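Local coordinates for protein extracellular ligand-binding receptor (Sphaerobacter thermophilus, PDB 4ZPJ) that probably captures a small extracellular solute for an ABC transporter, as a receptor of the leucine-binding family, and binds zinc ions, at residues 346-349 with 350-354; 281-285 with 286-290. One frame throughout, in Å; residues are numbered along the deposited sequence.

Interaction 1: residues 346-349 with 350-354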
ATOM      1  N   ARG A 346       9.940   9.958  -5.368  1.00 36.64           N
ATOM      2  CA  ARG A 346       9.574  11.347  -5.645  1.00 40.08           C
ATOM      3  C   ARG A 346       9.730  12.188  -4.391  1.00 38.39           C
ATOM      4  O   ARG A 346      10.232  13.292  -4.425  1.00 37.16           O
ATOM      5  CB  ARG A 346       8.111  11.493  -6.092  1.00 42.50           C
ATOM      6  CG  ARG A 346       7.826  11.502  -7.557  1.00 49.07           C
ATOM      7  CD  ARG A 346       8.550  12.579  -8.376  1.00 56.64           C
ATOM      8  NE  ARG A 346       8.085  13.943  -8.191  1.00 54.53           N
ATOM      9  CZ  ARG A 346       6.947  14.420  -8.679  1.00 56.39           C
ATOM     10  NH1 ARG A 346       6.111  13.657  -9.366  1.00 57.44           N
ATOM     11  NH2 ARG A 346       6.640  15.677  -8.468  1.00 56.53           N
ATOM     12  N   VAL A 347       9.283  11.654  -3.273  1.00 35.23           N
ATOM     13  CA  VAL A 347       9.502  12.303  -1.996  1.00 34.80           C
ATOM     14  C   VAL A 347      11.005  12.587  -1.817  1.00 36.81           C
ATOM     15  O   VAL A 347      11.394  13.695  -1.443  1.00 35.33           O
ATOM     16  CB  VAL A 347       9.028  11.397  -0.855  1.00 35.26           C
ATOM     17  CG1 VAL A 347       9.613  11.840   0.461  1.00 35.74           C
ATOM     18  CG2 VAL A 347       7.500  11.352  -0.800  1.00 33.93           C
ATOM     19  N   ILE A 348      11.849  11.593  -2.110  1.00 35.98           N
ATOM     20  CA  ILE A 348      13.259  11.715  -1.820  1.00 35.58           C
ATOM     21  C   ILE A 348      13.777  12.760  -2.732  1.00 35.31           C
ATOM     22  O   ILE A 348      14.477  13.657  -2.307  1.00 34.90           O
ATOM     23  CB  ILE A 348      13.989  10.396  -2.068  1.00 37.54           C
ATOM     24  CG1 ILE A 348      13.681   9.452  -0.916  1.00 38.28           C
ATOM     25  CG2 ILE A 348      15.465  10.627  -2.163  1.00 38.52           C
ATOM     26  CD1 ILE A 348      14.024   8.035  -1.195  1.00 37.54           C
ATOM     27  N   ALA A 349      13.364  12.683  -3.992  1.00 37.45           N
ATOM     28  CA  ALA A 349      13.803  13.630  -5.019  1.00 39.06           C
ATOM     29  C   ALA A 349      13.382  15.061  -4.717  1.00 40.54           C
ATOM     30  O   ALA A 349      14.158  15.973  -4.928  1.00 44.61           O
ATOM     31  CB  ALA A 349      13.303  13.205  -6.394  1.00 40.15           C
ATOM     32  N   GLU A 350      12.169  15.251  -4.212  1.00 40.55           N
ATOM     33  CA  GLU A 350      11.690  16.579  -3.887  1.00 42.46           C
ATOM     34  C   GLU A 350      12.422  17.103  -2.668  1.00 41.70           C
ATOM     35  O   GLU A 350      12.771  18.286  -2.611  1.00 38.04           O
ATOM     36  CB  GLU A 350      10.190  16.564  -3.603  1.00 43.49           C
ATOM     37  CG  GLU A 350       9.391  16.123  -4.800  1.00 48.82           C
ATOM     38  CD  GLU A 350       8.983  17.264  -5.734  1.00 54.06           C
ATOM     39  OE1 GLU A 350       8.685  18.374  -5.261  1.00 63.50           O
ATOM     40  OE2 GLU A 350       8.928  17.039  -6.952  1.00 59.09           O
ATOM     41  N   ALA A 351      12.673  16.226  -1.687  1.00 40.42           N
ATOM     42  CA  ALA A 351      13.350  16.704  -0.483  1.00 41.84           C
ATOM     43  C   ALA A 351      14.794  17.077  -0.819  1.00 44.04           C
ATOM     44  O   ALA A 351      15.280  18.132  -0.406  1.00 45.62           O
ATOM     45  CB  ALA A 351      13.311  15.695   0.636  1.00 40.87           C
ATOM     46  N   LEU A 352      15.465  16.222  -1.584  1.00 42.97           N
ATOM     47  CA  LEU A 352      16.848  16.462  -1.920  1.00 42.24           C
ATOM     48  C   LEU A 352      17.045  17.694  -2.794  1.00 43.05           C
ATOM     49  O   LEU A 352      18.047  18.395  -2.672  1.00 42.98           O
ATOM     50  CB  LEU A 352      17.416  15.262  -2.605  1.00 42.02           C
ATOM     51  CG  LEU A 352      17.676  14.023  -1.710  1.00 41.76           C
ATOM     52  CD1 LEU A 352      18.500  13.037  -2.478  1.00 42.41           C
ATOM     53  CD2 LEU A 352      18.421  14.338  -0.452  1.00 44.06           C
ATOM     54  N   THR A 353      16.091  17.950  -3.671  1.00 44.10           N
ATOM     55  CA  THR A 353      16.124  19.128  -4.501  1.00 45.66           C
ATOM     56  C   THR A 353      16.030  20.355  -3.623  1.00 47.02           C
ATOM     57  O   THR A 353      16.839  21.270  -3.779  1.00 47.21           O
ATOM     58  CB  THR A 353      14.968  19.121  -5.513  1.00 46.95           C
ATOM     59  OG1 THR A 353      15.108  17.989  -6.368  1.00 46.88           O
ATOM     60  CG2 THR A 353      14.946  20.389  -6.349  1.00 47.48           C
ATOM     61  N   ALA A 354      15.071  20.366  -2.694  1.00 45.57           N
ATOM     62  CA  ALA A 354      14.823  21.539  -1.843  1.00 46.69           C
ATOM     63  C   ALA A 354      16.015  21.924  -0.979  1.00 48.45           C
ATOM     64  O   ALA A 354      16.251  23.085  -0.749  1.00 48.45           O
ATOM     65  CB  ALA A 354      13.623  21.271  -0.954  1.00 46.32           C
TER
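R346 and E350, one turn apart on helix 336-354, lean toward each other along the helix, the arginine forward through bends at chi2 and chi3, the glutamate back through its bend at chi2. With E350 CG anti to its own carbonyl carbon (chi1 -62°), the carboxylate comes to lie alongside the guanidinium, both side chains leaving the helix the same way. The salt bridge runs from R346 NH2 to E350 OE2 at 3.1 Å and is nearly straight; R346 NE adds a weak bond of 3.4 Å to the same E350 OE2. That oxygen lies in the guanidinium plane, at its edge, yet is approached from above the carboxylate plane, the two planes standing 54° apart. The backbone bond from E350 N to R346 O, 2.8 Å, fixes the root of the pair.

A349 contributes mainly its carbonyl. A349 O accepts from T353 N at 3.0 Å and from T353 OG1 at 2.7 Å, the two donors arriving from opposite faces of the carbonyl plane, while the methyl of A349 turns to A85 and F89. On the buried side I348 CG2 lies beside L352 CD1 at 3.9 Å, and L352 in turn touches F89 of strand 88-89. An alanine in place of E350 removes the carboxylate and would probably leave the R346 guanidinium freer to turn, with F374 still against it.

R346 makes a cation-pi contact with F374 and lies about 5 Å from a zinc ion held by E317 and E320. E350 probably balances the charge of the arginine and, with F374, holds its guanidinium in place beside the zinc site.

Interaction 2: residues 281-285 with 286-290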
ATOM      1  N   LEU A 281     -20.184  -8.014  -2.575  1.00 39.00           N
ATOM      2  CA  LEU A 281     -18.873  -8.171  -1.986  1.00 39.30           C
ATOM      3  C   LEU A 281     -18.044  -6.947  -2.319  1.00 39.79           C
ATOM      4  O   LEU A 281     -18.033  -6.513  -3.478  1.00 38.28           O
ATOM      5  CB  LEU A 281     -18.222  -9.406  -2.567  1.00 39.56           C
ATOM      6  CG  LEU A 281     -16.736  -9.572  -2.318  1.00 39.72           C
ATOM      7  CD1 LEU A 281     -16.465  -9.769  -0.849  1.00 40.58           C
ATOM      8  CD2 LEU A 281     -16.249 -10.762  -3.109  1.00 40.88           C
ATOM      9  N   ILE A 282     -17.341  -6.410  -1.308  1.00 37.98           N
ATOM     10  CA  ILE A 282     -16.397  -5.348  -1.508  1.00 36.07           C
ATOM     11  C   ILE A 282     -15.059  -5.969  -1.178  1.00 39.03           C
ATOM     12  O   ILE A 282     -14.766  -6.286  -0.008  1.00 38.53           O
ATOM     13  CB  ILE A 282     -16.673  -4.151  -0.599  1.00 36.15           C
ATOM     14  CG1 ILE A 282     -17.997  -3.509  -0.993  1.00 38.33           C
ATOM     15  CG2 ILE A 282     -15.509  -3.181  -0.646  1.00 33.43           C
ATOM     16  CD1 ILE A 282     -18.443  -2.389  -0.106  1.00 38.50           C
ATOM     17  N   PRO A 283     -14.260  -6.213  -2.215  1.00 38.70           N
ATOM     18  CA  PRO A 283     -12.937  -6.682  -1.989  1.00 37.33           C
ATOM     19  C   PRO A 283     -12.065  -5.570  -1.554  1.00 37.13           C
ATOM     20  O   PRO A 283     -12.299  -4.405  -1.881  1.00 34.79           O
ATOM     21  CB  PRO A 283     -12.445  -7.121  -3.367  1.00 38.65           C
ATOM     22  CG  PRO A 283     -13.545  -6.910  -4.320  1.00 39.12           C
ATOM     23  CD  PRO A 283     -14.543  -5.997  -3.642  1.00 39.58           C
ATOM     24  N   SER A 284     -11.015  -5.935  -0.844  1.00 38.03           N
ATOM     25  CA  SER A 284      -9.933  -5.003  -0.626  1.00 37.84           C
ATOM     26  C   SER A 284      -9.286  -4.678  -1.965  1.00 35.84           C
ATOM     27  O   SER A 284      -9.143  -5.561  -2.842  1.00 33.59           O
ATOM     28  CB  SER A 284      -8.885  -5.617   0.299  1.00 40.15           C
ATOM     29  OG  SER A 284      -7.648  -4.964   0.156  1.00 40.08           O
ATOM     30  N   GLY A 285      -8.829  -3.441  -2.092  1.00 31.50           N
ATOM     31  CA  GLY A 285      -8.028  -3.054  -3.243  1.00 32.55           C
ATOM     32  C   GLY A 285      -6.827  -3.920  -3.461  1.00 34.61           C
ATOM     33  O   GLY A 285      -6.415  -4.150  -4.588  1.00 34.47           O
ATOM     34  N   ALA A 286      -6.269  -4.463  -2.396  1.00 35.65           N
ATOM     35  CA  ALA A 286      -5.153  -5.413  -2.570  1.00 34.76           C
ATOM     36  C   ALA A 286      -5.541  -6.697  -3.308  1.00 36.06           C
ATOM     37  O   ALA A 286      -4.722  -7.328  -4.041  1.00 32.30           O
ATOM     38  CB  ALA A 286      -4.579  -5.752  -1.210  1.00 36.72           C
ATOM     39  N   ASP A 287      -6.801  -7.080  -3.156  1.00 38.85           N
ATOM     40  CA  ASP A 287      -7.256  -8.389  -3.632  1.00 38.36           C
ATOM     41  C   ASP A 287      -7.561  -8.301  -5.123  1.00 36.67           C
ATOM     42  O   ASP A 287      -7.686  -9.312  -5.782  1.00 35.34           O
ATOM     43  CB  ASP A 287      -8.524  -8.867  -2.871  1.00 41.36           C
ATOM     44  CG  ASP A 287      -8.230  -9.520  -1.473  1.00 46.18           C
ATOM     45  OD1 ASP A 287      -7.448  -8.954  -0.658  1.00 47.19           O
ATOM     46  OD2 ASP A 287      -8.831 -10.613  -1.191  1.00 49.15           O
ATOM     47  N   VAL A 288      -7.721  -7.095  -5.662  1.00 37.42           N
ATOM     48  CA  VAL A 288      -7.952  -6.954  -7.101  1.00 37.83           C
ATOM     49  C   VAL A 288      -6.813  -6.159  -7.777  1.00 38.63           C
ATOM     50  O   VAL A 288      -6.990  -5.521  -8.825  1.00 38.36           O
ATOM     51  CB  VAL A 288      -9.338  -6.336  -7.403  1.00 39.43           C
ATOM     52  CG1 VAL A 288     -10.435  -7.295  -6.974  1.00 41.30           C
ATOM     53  CG2 VAL A 288      -9.510  -4.980  -6.744  1.00 34.93           C
ATOM     54  N   ASP A 289      -5.636  -6.194  -7.170  1.00 41.90           N
ATOM     55  CA  ASP A 289      -4.469  -5.521  -7.712  1.00 41.50           C
ATOM     56  C   ASP A 289      -4.172  -6.022  -9.116  1.00 42.85           C
ATOM     57  O   ASP A 289      -4.383  -7.202  -9.441  1.00 43.75           O
ATOM     58  CB  ASP A 289      -3.234  -5.769  -6.834  1.00 45.34           C
ATOM     59  CG  ASP A 289      -1.971  -4.975  -7.337  1.00 50.48           C
ATOM     60  OD1 ASP A 289      -2.032  -3.731  -7.365  1.00 55.40           O
ATOM     61  OD2 ASP A 289      -0.948  -5.586  -7.722  1.00 53.55           O
ATOM     62  N   GLN A 290      -3.640  -5.103  -9.920  1.00 42.04           N
ATOM     63  CA  GLN A 290      -3.263  -5.285 -11.295  1.00 40.81           C
ATOM     64  C   GLN A 290      -2.478  -6.542 -11.550  1.00 37.32           C
ATOM     65  O   GLN A 290      -2.704  -7.199 -12.523  1.00 38.50           O
ATOM     66  CB  GLN A 290      -2.308  -4.133 -11.697  1.00 46.03           C
ATOM     67  CG  GLN A 290      -2.004  -4.119 -13.183  1.00 50.57           C
ATOM     68  CD  GLN A 290      -3.210  -3.648 -13.952  1.00 53.11           C
ATOM     69  OE1 GLN A 290      -3.836  -2.643 -13.571  1.00 56.08           O
ATOM     70  NE2 GLN A 290      -3.563  -4.359 -15.008  1.00 55.02           N
TER
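From S284 onward the chain leaves strand 281-283 through successive type I turns: S284 O accepts from D287 N at 2.8 Å, with the donor well above the carbonyl plane, and G285 O takes a weak bond from V288 N at 3.4 Å. The serine side chain braces the first of them. S284 OG reaches forward to accept from A286 N at 2.9 Å, an ST turn, its chi1 of 159° setting the hydroxyl anti to the backbone N, while the A286 methyl rests 3.5 Å from S284 OG. D179 grips the same corner through hydrogen bonds to S284 OG and G285 N.

D287 places its CB against S284 O, 3.4 Å away, and turns OD1 to S284 CB; its OD2 is bonded to H257. Apolar contact comes from the V288 and P283 side chains, which cross obliquely, V288 CG1 touching P283 CG at 4.1 Å, with L267 of helix 261-272 packing on V288 and L303 on P283.

The buried hydroxyl of S284 is thus used twice, by a backbone N-H within the turn and by an aspartate outside it. Backbone and carboxylate bonds together are likely to keep this exit from the parallel sheet in a single shape, with P283 and V288 adding an apolar contact.

Interactions 1 and 2 lie on opposite sides of the chain's centre, their own centres 31 Å apart and their nearest atoms about 18 Å apart. Residues 281-290 comprise edge strand 281-283 of the four-stranded parallel sheet and the turns leaving it, whereas helix 336-354 packs beside strand 88-89 of the six-stranded sheet; the two contacts thus sit in different lobes of what is probably a type I periplasmic-binding-protein fold, with solute held between the lobes. Their connection is indirect: D289 OD1 is hydrogen-bonded to L336 N, at the start of the helix carrying interaction 1 ten residues further on. A zinc ion lies about 5 Å from the R346 side chain, whereas that of D289 is about 13 Å from bound zinc.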